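Local coordinates for protein haloacid dehalogenase-like hydrolase (Salmonella enterica subsp. enterica serovar Typhi, PDB 4EZE) that probably hydrolyses O-phosphoserine to serine and phosphate, the last step of serine biosynthesis, as a magnesium-dependent phosphatase of the haloacid dehalogenase superfamily, at residues Ala112-Ser117 with Ile200-Leu205; Ile266-Gly271 with Thr283-Lys288; Asp270-Leu275 with Lys290-Glu295. All coordinates share one frame; numbering follows the deposited sequence. Where two conformers were deposited one is given.

Interaction 1 (Ala112-Ser117 with Ile200-Leu205); sequences AFDMDS and IISGGL. With NA (sodium ion), chain D.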
loop_
_atom_site.group_PDB
_atom_site.type_symbol
_atom_site.label_atom_id
_atom_site.label_comp_id
_atom_site.label_asym_id
_atom_site.label_seq_id
_atom_site.Cartn_x
_atom_site.Cartn_y
_atom_site.Cartn_z
ATOM N N ALA A 112 -3.155 -5.813 4.586
ATOM C CA ALA A 112 -1.709 -6.010 4.507
ATOM C C ALA A 112 -1.052 -4.778 3.868
ATOM O O ALA A 112 -1.592 -4.203 2.909
ATOM C CB ALA A 112 -1.396 -7.246 3.670
ATOM N N PHE A 113 0.114 -4.394 4.382
ATOM C CA PHE A 113 0.912 -3.295 3.800
ATOM C C PHE A 113 2.310 -3.756 3.404
ATOM O O PHE A 113 2.981 -4.410 4.181
ATOM C CB PHE A 113 1.115 -2.193 4.822
ATOM C CG PHE A 113 -0.140 -1.505 5.256
ATOM C CD1 PHE A 113 -0.606 -0.396 4.566
ATOM C CD2 PHE A 113 -0.829 -1.942 6.379
ATOM C CE1 PHE A 113 -1.749 0.259 4.981
ATOM C CE2 PHE A 113 -1.971 -1.295 6.800
ATOM C CZ PHE A 113 -2.433 -0.183 6.102
ATOM N N ASP A 114 2.766 -3.406 2.207
ATOM C CA ASP A 114 4.183 -3.535 1.897
ATOM C C ASP A 114 4.883 -2.569 2.867
ATOM O O ASP A 114 4.231 -1.682 3.421
ATOM C CB ASP A 114 4.435 -3.109 0.440
ATOM C CG ASP A 114 5.876 -3.357 -0.014
ATOM O OD1 ASP A 114 6.624 -4.018 0.724
ATOM O OD2 ASP A 114 6.259 -2.901 -1.117
ATOM N N MET A 115 6.193 -2.708 3.059
ATOM C CA MET A 115 6.899 -1.799 3.967
ATOM C C MET A 115 7.464 -0.587 3.224
ATOM O O MET A 115 6.937 0.525 3.342
ATOM C CB MET A 115 8.005 -2.524 4.751
ATOM C CG MET A 115 8.954 -1.583 5.501
ATOM S SD MET A 115 9.910 -2.476 6.766
ATOM C CE MET A 115 10.889 -3.606 5.764
ATOM N N ASP A 116 8.527 -0.794 2.449
ATOM C CA ASP A 116 9.221 0.338 1.845
ATOM C C ASP A 116 8.340 1.133 0.879
ATOM O O ASP A 116 7.689 0.565 0.020
ATOM C CB ASP A 116 10.486 -0.123 1.124
ATOM C CG ASP A 116 11.541 -0.667 2.072
ATOM O OD1 ASP A 116 11.595 -0.231 3.243
ATOM O OD2 ASP A 116 12.312 -1.547 1.637
ATOM N N SER A 117 8.361 2.454 1.013
ATOM C CA SER A 117 7.627 3.342 0.120
ATOM C C SER A 117 6.118 3.072 0.159
ATOM O O SER A 117 5.364 3.567 -0.670
ATOM C CB SER A 117 8.194 3.268 -1.306
ATOM O OG SER A 117 9.541 3.718 -1.327
ATOM N N ILE A 200 2.212 -6.351 8.002
ATOM C CA ILE A 200 3.219 -5.944 7.044
ATOM C C ILE A 200 3.719 -7.173 6.325
ATOM O O ILE A 200 4.049 -8.169 6.963
ATOM C CB ILE A 200 4.403 -5.222 7.703
ATOM C CG1 ILE A 200 3.985 -3.794 8.024
ATOM C CG2 ILE A 200 5.612 -5.202 6.773
ATOM C CD1 ILE A 200 5.143 -2.947 8.456
ATOM N N ILE A 201 3.759 -7.106 4.994
ATOM C CA ILE A 201 4.344 -8.178 4.191
ATOM C C ILE A 201 5.290 -7.545 3.187
ATOM O O ILE A 201 4.859 -6.730 2.370
ATOM C CB ILE A 201 3.272 -8.996 3.456
ATOM C CG1 ILE A 201 2.267 -9.582 4.458
ATOM C CG2 ILE A 201 3.930 -10.126 2.685
ATOM C CD1 ILE A 201 1.173 -10.436 3.813
ATOM N N SER A 202 6.573 -7.912 3.252
ATOM C CA SER A 202 7.631 -7.154 2.599
ATOM C C SER A 202 8.887 -7.982 2.259
ATOM O O SER A 202 9.233 -8.928 2.983
ATOM C CB SER A 202 8.074 -6.033 3.551
ATOM O OG SER A 202 9.364 -5.548 3.199
ATOM N N GLY A 203 9.575 -7.578 1.185
ATOM C CA GLY A 203 10.884 -8.137 0.796
ATOM C C GLY A 203 12.057 -7.554 1.570
ATOM O O GLY A 203 13.210 -7.842 1.260
ATOM N N GLY A 204 11.766 -6.744 2.591
ATOM C CA GLY A 204 12.806 -6.066 3.366
ATOM C C GLY A 204 13.361 -6.866 4.535
ATOM O O GLY A 204 13.061 -8.045 4.685
ATOM N N LEU A 205 14.170 -6.207 5.364
ATOM C CA LEU A 205 14.799 -6.804 6.541
ATOM C C LEU A 205 13.857 -7.011 7.717
ATOM O O LEU A 205 13.041 -6.158 8.040
ATOM C CB LEU A 205 15.958 -5.927 7.022
ATOM C CG LEU A 205 17.170 -5.787 6.098
ATOM C CD1 LEU A 205 18.200 -4.847 6.687
ATOM C CD2 LEU A 205 17.815 -7.127 5.861
HETATM NA NA NA D . 7.553 -1.159 -1.695
HETATM O O HOH W 1 8.798 -5.434 -0.934
HETATM O O HOH W 2 9.462 -3.278 1.251
HETATM O O HOH W 3 7.924 -2.212 -3.495
HETATM O O HOH W 4 9.680 -0.278 -2.726
#

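Interaction 2 (Ile266-Gly271 with Thr283-Lys288); sequences IACGDG and TGIAWK. With NA (sodium ion), chain D.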
loop_
_atom_site.group_PDB
_atom_site.type_symbol
_atom_site.label_atom_id
_atom_site.label_comp_id
_atom_site.label_asym_id
_atom_site.label_seq_id
_atom_site.Cartn_x
_atom_site.Cartn_y
_atom_site.Cartn_z
ATOM N N ILE A 266 -7.737 -6.715 2.173
ATOM C CA ILE A 266 -7.185 -5.495 1.592
ATOM C C ILE A 266 -5.630 -5.535 1.680
ATOM O O ILE A 266 -5.066 -5.803 2.749
ATOM C CB ILE A 266 -7.723 -4.276 2.345
ATOM C CG1 ILE A 266 -9.240 -4.151 2.184
ATOM C CG2 ILE A 266 -7.022 -3.003 1.913
ATOM C CD1 ILE A 266 -9.841 -3.252 3.243
ATOM N N ALA A 267 -4.954 -5.285 0.554
ATOM C CA ALA A 267 -3.486 -5.184 0.475
ATOM C C ALA A 267 -3.105 -3.870 -0.201
ATOM O O ALA A 267 -3.763 -3.458 -1.151
ATOM C CB ALA A 267 -2.916 -6.344 -0.317
ATOM N N CYS A 268 -2.056 -3.216 0.288
ATOM C CA CYS A 268 -1.618 -1.908 -0.232
ATOM C C CYS A 268 -0.143 -1.997 -0.606
ATOM O O CYS A 268 0.645 -2.570 0.136
ATOM C CB CYS A 268 -1.704 -0.843 0.856
ATOM S SG CYS A 268 -3.299 -0.694 1.679
ATOM N N GLY A 269 0.247 -1.418 -1.735
ATOM C CA GLY A 269 1.648 -1.459 -2.160
ATOM C C GLY A 269 1.901 -0.415 -3.229
ATOM O O GLY A 269 0.958 0.161 -3.773
ATOM N N ASP A 270 3.175 -0.187 -3.528
ATOM C CA ASP A 270 3.589 0.801 -4.505
ATOM C C ASP A 270 4.334 0.201 -5.716
ATOM O O ASP A 270 4.357 0.818 -6.789
ATOM C CB ASP A 270 4.575 1.755 -3.858
ATOM C CG ASP A 270 5.880 1.063 -3.523
ATOM O OD1 ASP A 270 5.854 0.135 -2.682
ATOM O OD2 ASP A 270 6.913 1.419 -4.125
ATOM N N GLY A 271 4.960 -0.966 -5.547
ATOM C CA GLY A 271 5.939 -1.487 -6.551
ATOM C C GLY A 271 5.581 -2.781 -7.258
ATOM O O GLY A 271 4.710 -3.538 -6.807
ATOM N N THR A 283 -9.502 -6.363 -2.445
ATOM C CA THR A 283 -9.372 -4.949 -2.715
ATOM C C THR A 283 -7.892 -4.585 -2.619
ATOM O O THR A 283 -7.329 -4.523 -1.520
ATOM C CB THR A 283 -10.196 -4.133 -1.722
ATOM O OG1 THR A 283 -11.581 -4.447 -1.904
ATOM C CG2 THR A 283 -9.971 -2.630 -1.937
ATOM N N GLY A 284 -7.270 -4.424 -3.786
ATOM C CA GLY A 284 -5.840 -4.096 -3.917
ATOM C C GLY A 284 -5.732 -2.600 -4.123
ATOM O O GLY A 284 -6.512 -1.998 -4.877
ATOM N N ILE A 285 -4.798 -1.984 -3.414
ATOM C CA ILE A 285 -4.679 -0.539 -3.438
ATOM C C ILE A 285 -3.272 -0.150 -3.830
ATOM O O ILE A 285 -2.343 -0.573 -3.170
ATOM C CB ILE A 285 -4.975 0.074 -2.068
ATOM C CG1 ILE A 285 -6.433 -0.204 -1.679
ATOM C CG2 ILE A 285 -4.715 1.575 -2.105
ATOM C CD1 ILE A 285 -6.709 0.019 -0.215
ATOM N N ALA A 286 -3.136 0.671 -4.861
ATOM C CA ALA A 286 -1.840 1.140 -5.282
ATOM C C ALA A 286 -1.589 2.477 -4.625
ATOM O O ALA A 286 -2.313 3.423 -4.822
ATOM C CB ALA A 286 -1.791 1.272 -6.783
ATOM N N TRP A 287 -0.542 2.535 -3.828
ATOM C CA TRP A 287 -0.232 3.737 -3.095
ATOM C C TRP A 287 0.870 4.517 -3.780
ATOM O O TRP A 287 2.003 4.097 -3.796
ATOM C CB TRP A 287 0.191 3.349 -1.684
ATOM C CG TRP A 287 0.921 4.391 -0.967
ATOM C CD1 TRP A 287 2.251 4.520 -0.881
ATOM C CD2 TRP A 287 0.363 5.463 -0.224
ATOM N NE1 TRP A 287 2.574 5.603 -0.139
ATOM C CE2 TRP A 287 1.427 6.206 0.283
ATOM C CE3 TRP A 287 -0.933 5.869 0.058
ATOM C CZ2 TRP A 287 1.241 7.332 1.052
ATOM C CZ3 TRP A 287 -1.117 6.977 0.819
ATOM C CH2 TRP A 287 -0.039 7.701 1.310
ATOM N N LYS A 288 0.509 5.628 -4.407
ATOM C CA LYS A 288 1.480 6.528 -4.996
ATOM C C LYS A 288 2.431 5.671 -5.800
ATOM O O LYS A 288 3.631 5.815 -5.729
ATOM C CB LYS A 288 2.158 7.361 -3.923
ATOM C CG LYS A 288 1.162 8.252 -3.212
ATOM C CD LYS A 288 1.792 9.211 -2.234
ATOM C CE LYS A 288 0.734 10.116 -1.635
ATOM N NZ LYS A 288 1.240 10.909 -0.490
HETATM NA NA NA D . 7.553 -1.159 -1.695
HETATM O O HOH W 3 7.924 -2.212 -3.495
HETATM O O HOH W 4 9.680 -0.278 -2.726
#

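Interaction 3 (Asp270-Leu275 with Lys290-Glu295); sequences DGANDL and KPVVRE. With NA (sodium ion), chain D.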
loop_
_atom_site.group_PDB
_atom_site.type_symbol
_atom_site.label_atom_id
_atom_site.label_comp_id
_atom_site.label_asym_id
_atom_site.label_seq_id
_atom_site.Cartn_x
_atom_site.Cartn_y
_atom_site.Cartn_z
ATOM N N ASP A 270 3.175 -0.187 -3.528
ATOM C CA ASP A 270 3.589 0.801 -4.505
ATOM C C ASP A 270 4.334 0.201 -5.716
ATOM O O ASP A 270 4.357 0.818 -6.789
ATOM C CB ASP A 270 4.575 1.755 -3.858
ATOM C CG ASP A 270 5.880 1.063 -3.523
ATOM O OD1 ASP A 270 5.854 0.135 -2.682
ATOM O OD2 ASP A 270 6.913 1.419 -4.125
ATOM N N GLY A 271 4.960 -0.966 -5.547
ATOM C CA GLY A 271 5.939 -1.487 -6.551
ATOM C C GLY A 271 5.581 -2.781 -7.258
ATOM O O GLY A 271 4.710 -3.538 -6.807
ATOM N N ALA A 272 6.267 -3.040 -8.369
ATOM C CA ALA A 272 6.019 -4.247 -9.148
ATOM C C ALA A 272 6.061 -5.518 -8.293
ATOM O O ALA A 272 5.288 -6.426 -8.535
ATOM C CB ALA A 272 6.991 -4.357 -10.311
ATOM N N ASN A 273 6.955 -5.600 -7.304
ATOM C CA ASN A 273 7.010 -6.824 -6.501
ATOM C C ASN A 273 5.784 -6.995 -5.588
ATOM O O ASN A 273 5.688 -7.973 -4.859
ATOM C CB ASN A 273 8.327 -6.963 -5.717
ATOM C CG ASN A 273 8.625 -5.768 -4.849
ATOM O OD1 ASN A 273 7.719 -5.145 -4.279
ATOM N ND2 ASN A 273 9.903 -5.428 -4.744
ATOM N N ASP A 274 4.843 -6.048 -5.687
ATOM C CA ASP A 274 3.601 -6.053 -4.930
ATOM C C ASP A 274 2.433 -6.546 -5.806
ATOM O O ASP A 274 1.379 -6.944 -5.292
ATOM C CB ASP A 274 3.285 -4.641 -4.398
ATOM C CG ASP A 274 4.195 -4.207 -3.251
ATOM O OD1 ASP A 274 4.459 -5.018 -2.356
ATOM O OD2 ASP A 274 4.631 -3.035 -3.230
ATOM N N LEU A 275 2.599 -6.520 -7.123
ATOM C CA LEU A 275 1.463 -6.882 -8.004
ATOM C C LEU A 275 0.742 -8.215 -7.681
ATOM O O LEU A 275 -0.498 -8.253 -7.608
ATOM C CB LEU A 275 1.858 -6.833 -9.474
ATOM C CG LEU A 275 1.940 -5.417 -10.063
ATOM C CD1 LEU A 275 2.543 -5.467 -11.457
ATOM C CD2 LEU A 275 0.571 -4.765 -10.133
ATOM N N LYS A 290 4.226 2.936 -8.716
ATOM C CA LYS A 290 4.882 2.852 -10.021
ATOM C C LYS A 290 3.872 2.731 -11.155
ATOM O O LYS A 290 2.820 2.098 -10.999
ATOM C CB LYS A 290 5.824 1.655 -10.072
ATOM C CG LYS A 290 6.915 1.690 -9.014
ATOM C CD LYS A 290 7.744 2.956 -9.144
ATOM C CE LYS A 290 9.113 2.759 -8.518
ATOM N NZ LYS A 290 8.997 1.998 -7.241
ATOM N N PRO A 291 4.203 3.322 -12.309
ATOM C CA PRO A 291 3.369 3.287 -13.517
ATOM C C PRO A 291 2.805 1.892 -13.849
ATOM O O PRO A 291 1.618 1.764 -14.161
ATOM C CB PRO A 291 4.334 3.768 -14.610
ATOM C CG PRO A 291 5.243 4.714 -13.881
ATOM C CD PRO A 291 5.435 4.111 -12.506
ATOM N N VAL A 292 3.629 0.854 -13.768
ATOM C CA VAL A 292 3.150 -0.473 -14.141
ATOM C C VAL A 292 2.087 -0.981 -13.162
ATOM O O VAL A 292 1.198 -1.742 -13.546
ATOM C CB VAL A 292 4.285 -1.509 -14.275
ATOM C CG1 VAL A 292 5.019 -1.687 -12.952
ATOM C CG2 VAL A 292 3.709 -2.839 -14.762
ATOM N N VAL A 293 2.182 -0.541 -11.907
ATOM C CA VAL A 293 1.176 -0.852 -10.899
ATOM C C VAL A 293 -0.083 -0.000 -11.092
ATOM O O VAL A 293 -1.195 -0.516 -11.033
ATOM C CB VAL A 293 1.719 -0.673 -9.462
ATOM C CG1 VAL A 293 0.688 -1.137 -8.438
ATOM C CG2 VAL A 293 3.012 -1.455 -9.288
ATOM N N ARG A 294 0.066 1.299 -11.327
ATOM C CA ARG A 294 -1.098 2.153 -11.516
ATOM C C ARG A 294 -1.956 1.623 -12.683
ATOM O O ARG A 294 -3.145 1.905 -12.785
ATOM C CB ARG A 294 -0.665 3.612 -11.735
ATOM C CG ARG A 294 -0.071 4.298 -10.497
ATOM C CD ARG A 294 0.673 5.585 -10.862
ATOM N NE ARG A 294 0.945 6.460 -9.716
ATOM C CZ ARG A 294 0.281 7.593 -9.462
ATOM N NH1 ARG A 294 -0.684 7.974 -10.292
ATOM N NH2 ARG A 294 0.576 8.350 -8.389
ATOM N N GLU A 295 -1.351 0.837 -13.567
ATOM C CA GLU A 295 -2.086 0.365 -14.736
ATOM C C GLU A 295 -2.850 -0.923 -14.512
ATOM O O GLU A 295 -3.898 -1.133 -15.119
ATOM C CB GLU A 295 -1.179 0.225 -15.953
ATOM C CG GLU A 295 -0.823 1.554 -16.596
ATOM C CD GLU A 295 -0.273 1.379 -17.997
ATOM O OE1 GLU A 295 -0.788 0.504 -18.726
ATOM O OE2 GLU A 295 0.669 2.114 -18.366
HETATM NA NA NA D . 7.553 -1.159 -1.695
HETATM O O HOH W 3 7.924 -2.212 -3.495
HETATM O O HOH W 4 9.680 -0.278 -2.726
#

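Interaction 1 (Ala112-Ser117 with Ile200-Leu205)
Phe113 and Ile200 are bridge partners on parallel strands; the next residue, Ile201, donates its N-H to Phe113 O over 2.9 Å, near the C-terminal end of strand 110-113. One residue on, where that strand has ended, Asp114 CA–H points almost straight at Ile201 O (3.3 Å between CA and O, 169° at the hydrogen).

Apolar contacts flank this seam. Ala112 CB meets Ile201 CD1 at 4.1 Å, and both side chains touch Leu251 of helix 244-258. Met115 reaches across the strand end; its chain runs extended through chi1 and chi2 and bends at chi3 (64°), which carries CE to 3.6 Å from Ser202 OG and beside Gly204 CA. A flexible, apolar thioether suits this buried place, where Met115 also packs on helix 206-216, and Gly204, lacking a side chain, lets the methyl come close.

Polar contacts centre on the carboxylate of Asp114. OD2 binds the sodium ion at 2.2 Å, a site shared with Asp116 O. OD1 receives Met115 N at 2.7 Å from above the carboxylate plane and also accepts from two waters. Water 1 links it to Gly203 N, and water 2 to Asp116 N and Ser202 OG. That hydroxyl accepts Gly204 N at 2.8 Å, forming an ST turn that shapes the corner.

The predicted nucleophile, Asp114, and the predicted proton donor, Asp116, follow the central strand in a DxD sequence, and Ser202 of the neighbouring segment lies beside them: the arrangement of the first two HAD motifs at the C-terminal edge of the Rossmann-like parallel sheet.

Interaction 2 (Ile266-Gly271 with Thr283-Lys288)
Ile266 and Ile285 meet at an oblique angle on one face of a parallel strand pair, the CG2 branch of Ile266 against the CD1 end of Ile285 at 3.7 Å. Ile285 has its CG1 anti to the carbonyl carbon (chi1 -64°), and its extended chain brings the same CD1 methyl to 4.0 Å from Cys268 SG. One isoleucine therefore bridges two side chains of the adjacent strand. Thr283 stands alongside Ile266, pointing the same way, its CB 4.0 Å from Ile266 CG1. These beta-branched residues suit extended backbone, and Leu309 and Leu312 also pack on Ile285.

Small residues occupy the other face: Ala267 is paired with Gly284, and Gly269 with Ala286. Helix 275-280 lies against Ala267 through Met277 and Leu278. Four backbone bonds zip the strands together, from Ala267 N to Thr283 O (3.2 Å) through to Trp287 N to Gly269 O (2.8 Å, 171° at the hydrogen). Beyond the last bond, Asp270 CB rests against Trp287 O at 3.5 Å, while OD1 turns off to bind the sodium ion.

Strand 265-269, helix 275-280 and strand 283-287 make a beta-alpha-beta crossover of the HAD core, with a metal-binding aspartate just past its first strand.

Interaction 3 (Asp270-Leu275 with Lys290-Glu295)
The GDGxND sequence of HAD motif IV runs from the last residue of strand 265-269 into the loop after it, and that loop packs against the start of helix 291-296. A single backbone hydrogen bond joins the two: Lys290 N donates to Asp270 O at 2.9 Å, nearly straight at 161°. Lys290 occupies the N-cap position, so the bond fixes the helix start to the metal-binding loop.

The lysine side chain is bent at chi2 (-58°) and chi4 and lies alongside that of Asp270, pointing the same way, with CG 4.1 Å from Gly271 CA and NZ 3.8 Å from Asp270 OD2, a long salt bridge. A long, flexible, charged chain suits this place: its CG methylene rests against Gly271 while the ammonium faces the acid.

Val293 supplies the apolar part: CG2 presses on the loop backbone, 3.5 Å from Gly271 C, and CG1, anti to the backbone N (chi1 -174°), lies 4.0 Å from Leu275 CD2; the two side chains run past each other in opposite directions. Toward the exposed side, Ala272 CB and Val292 CG1 meet at 4.2 Å.

Within the loop, Asp274 OD2 accepts Gly271 N at 3.1 Å on the anti side of its carboxylate, and more weakly Asp270 N, while Asp274 OD1 forms a salt bridge with Lys247. Asn273 OD1 takes a hydrogen bond from water 3, a sodium ligand.

This implies a division of labour: Asp270 gives one carboxylate oxygen to the metal and leaves the other facing Lys290, whose positive charge may, at this long distance, offset a little of the negative charge round the metal, while Asp274 and Asn273 act from the second shell, on the loop backbone and on a metal-bound water.

How the interactions relate
The three contacts converge on one sodium ion, which occupies the site where magnesium probably binds in the working enzyme. Interaction 1 supplies Asp114 OD2 and Asp116 O, and the loop shared by interactions 2 and 3 supplies Asp270 OD1, 3.4 Å from Asp114 OD2. Strands 110-113 and 265-269 are neighbours, so interactions 1 and 2 join in one sheet, with Ala112 N 2.7 Å from Ile266 O and their centres about 11 Å apart. Interactions 2 and 3 share Asp270 and Gly271, and strand 283-287 leads on to helix 291-296; Ala286 CB lies 3.8 Å from Val293 CG1. Waters 3 and 4, both sodium ligands, complete the link.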